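Local coordinates for protein migration inhibitory factor (PDB 1HFO) that belongs to the macrophage migration inhibitory factor family of small alpha/beta proteins and assembles as a trimer, at residues 40-43 with 44-47. Residues are numbered along the deposited sequence; the frame is centred on the assembly and turned at random.
Sequences HINT and DQQL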
ATOM      1  N   HIS A  40      -5.354  10.003  -1.145  1.00 19.09           N
ATOM      2  CA  HIS A  40      -3.908  10.092  -1.210  1.00 17.61           C
ATOM      3  C   HIS A  40      -3.441   9.777  -2.625  1.00 14.72           C
ATOM      4  O   HIS A  40      -3.962   8.847  -3.237  1.00 16.30           O
ATOM      5  CB  HIS A  40      -3.309   9.042  -0.282  1.00 17.35           C
ATOM      6  CG  HIS A  40      -1.850   8.787  -0.503  1.00 17.24           C
ATOM      7  ND1 HIS A  40      -1.348   7.524  -0.740  1.00 20.80           N
ATOM      8  CD2 HIS A  40      -0.784   9.618  -0.477  1.00 19.19           C
ATOM      9  CE1 HIS A  40      -0.033   7.590  -0.845  1.00 20.13           C
ATOM     10  NE2 HIS A  40       0.334   8.850  -0.688  1.00 18.63           N
ATOM     11  N   ILE A  41      -2.489  10.561  -3.120  1.00 19.28           N
ATOM     12  CA  ILE A  41      -1.901  10.284  -4.431  1.00 17.55           C
ATOM     13  C   ILE A  41      -0.400  10.433  -4.287  1.00 20.82           C
ATOM     14  O   ILE A  41       0.102  11.440  -3.785  1.00 19.49           O
ATOM     15  CB  ILE A  41      -2.422  11.215  -5.551  1.00 20.89           C
ATOM     16  CG1 ILE A  41      -1.858  10.737  -6.895  1.00 20.55           C
ATOM     17  CG2 ILE A  41      -2.015  12.659  -5.268  1.00 21.10           C
ATOM     18  CD1 ILE A  41      -2.561  11.350  -8.114  1.00 24.71           C
ATOM     19  N   ASN A  42       0.312   9.389  -4.699  1.00 21.67           N
ATOM     20  CA  ASN A  42       1.762   9.329  -4.640  1.00 19.03           C
ATOM     21  C   ASN A  42       2.216   9.406  -6.097  1.00 22.04           C
ATOM     22  O   ASN A  42       1.997   8.474  -6.870  1.00 21.15           O
ATOM     23  CB  ASN A  42       2.173   7.999  -4.013  1.00 25.35           C
ATOM     24  CG  ASN A  42       3.662   7.873  -3.835  1.00 23.31           C
ATOM     25  OD1 ASN A  42       4.388   8.857  -3.883  1.00 26.66           O
ATOM     26  ND2 ASN A  42       4.126   6.645  -3.605  1.00 27.94           N
ATOM     27  N   THR A  43       2.824  10.529  -6.459  1.00 22.55           N
ATOM     28  CA  THR A  43       3.251  10.766  -7.843  1.00 24.32           C
ATOM     29  C   THR A  43       4.740  10.605  -8.068  1.00 24.49           C
ATOM     30  O   THR A  43       5.508  10.378  -7.130  1.00 27.99           O
ATOM     31  CB  THR A  43       2.880  12.200  -8.282  1.00 27.53           C
ATOM     32  OG1 THR A  43       3.443  13.133  -7.350  1.00 30.97           O
ATOM     33  CG2 THR A  43       1.360  12.385  -8.338  1.00 28.39           C
ATOM     34  N   ASP A  44       5.143  10.757  -9.328  1.00 25.12           N
ATOM     35  CA  ASP A  44       6.546  10.662  -9.717  1.00 28.50           C
ATOM     36  C   ASP A  44       7.173   9.339  -9.301  1.00 23.44           C
ATOM     37  O   ASP A  44       8.332   9.281  -8.892  1.00 28.18           O
ATOM     38  CB  ASP A  44       7.326  11.819  -9.107  1.00 28.64           C
ATOM     39  CG  ASP A  44       6.989  13.146  -9.756  1.00 36.13           C
ATOM     40  OD1 ASP A  44       7.295  13.305 -10.961  1.00 40.23           O
ATOM     41  OD2 ASP A  44       6.421  14.022  -9.070  1.00 36.72           O
ATOM     42  N   GLN A  45       6.392   8.280  -9.420  1.00 27.78           N
ATOM     43  CA  GLN A  45       6.866   6.965  -9.036  1.00 24.33           C
ATOM     44  C   GLN A  45       7.412   6.207 -10.241  1.00 25.25           C
ATOM     45  O   GLN A  45       7.054   6.475 -11.392  1.00 28.60           O
ATOM     46  CB  GLN A  45       5.735   6.151  -8.414  1.00 23.57           C
ATOM     47  CG  GLN A  45       5.216   6.689  -7.093  1.00 24.46           C
ATOM     48  CD  GLN A  45       6.257   6.698  -6.006  1.00 26.77           C
ATOM     49  OE1 GLN A  45       6.669   5.651  -5.503  1.00 25.91           O
ATOM     50  NE2 GLN A  45       6.691   7.884  -5.632  1.00 24.38           N
ATOM     51  N   GLN A  46       8.301   5.268  -9.954  1.00 28.60           N
ATOM     52  CA  GLN A  46       8.870   4.427 -10.985  1.00 28.26           C
ATOM     53  C   GLN A  46       7.815   3.361 -11.111  1.00 27.85           C
ATOM     54  O   GLN A  46       7.647   2.522 -10.221  1.00 31.55           O
ATOM     55  CB  GLN A  46      10.187   3.836 -10.506  1.00 31.73           C
ATOM     56  CG  GLN A  46      11.291   4.867 -10.403  1.00 35.35           C
ATOM     57  CD  GLN A  46      11.834   5.240 -11.773  1.00 39.33           C
ATOM     58  OE1 GLN A  46      12.222   4.363 -12.549  1.00 41.88           O
ATOM     59  NE2 GLN A  46      11.871   6.535 -12.076  1.00 40.15           N
ATOM     60  N   LEU A  47       7.089   3.405 -12.212  1.00 26.14           N
ATOM     61  CA  LEU A  47       6.012   2.462 -12.439  1.00 29.94           C
ATOM     62  C   LEU A  47       5.910   2.062 -13.898  1.00 30.68           C
ATOM     63  O   LEU A  47       5.887   2.918 -14.780  1.00 33.47           O
ATOM     64  CB  LEU A  47       4.681   3.085 -11.994  1.00 27.30           C
ATOM     65  CG  LEU A  47       3.433   2.252 -12.284  1.00 31.52           C
ATOM     66  CD1 LEU A  47       3.401   1.073 -11.324  1.00 31.71           C
ATOM     67  CD2 LEU A  47       2.180   3.088 -12.127  1.00 31.42           C
TER
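The hydrogen bond of this local turn runs from the side-chain amide of Q45 back to the main-chain carbonyl of T43, NE2 to O at 3.1 Å. Its N-H points almost straight at the oxygen (175°), and T43 O lies in the plane of the Q45 amide, although the donor stands well above the carbonyl plane, off the lone pairs. A bend about the CB-CG bond (chi2 -62°) helps bring the Q45 amide back over the turn.

The turn leads from strand 38-42, outermost in the mixed sheet of its own chain, into strand 46-49. In the MIF trimer H40 and I41 pair antiparallel with a strand of the third subunit, and Q46 and L47 with one of the second, so the sheets continue across the interfaces.

Against N42 the contact is packing. The side chains cross at about a right angle, their amide planes tilted 40° to each other, with Q45 CD 3.2 Å from N42 ND2. Although N42 OD1 comes within 3.1 Å of Q45 NE2, the angle is too poor for a hydrogen bond. The other end of the Q45 amide, OE1, accepts from H40 NE2 of the second subunit, so both its ends are gripped.

T43 OG1 and D44 OD2 lie 3.6 Å apart with no hydrogen bond between them; D44 OD2 accepts one from the backbone N of A11.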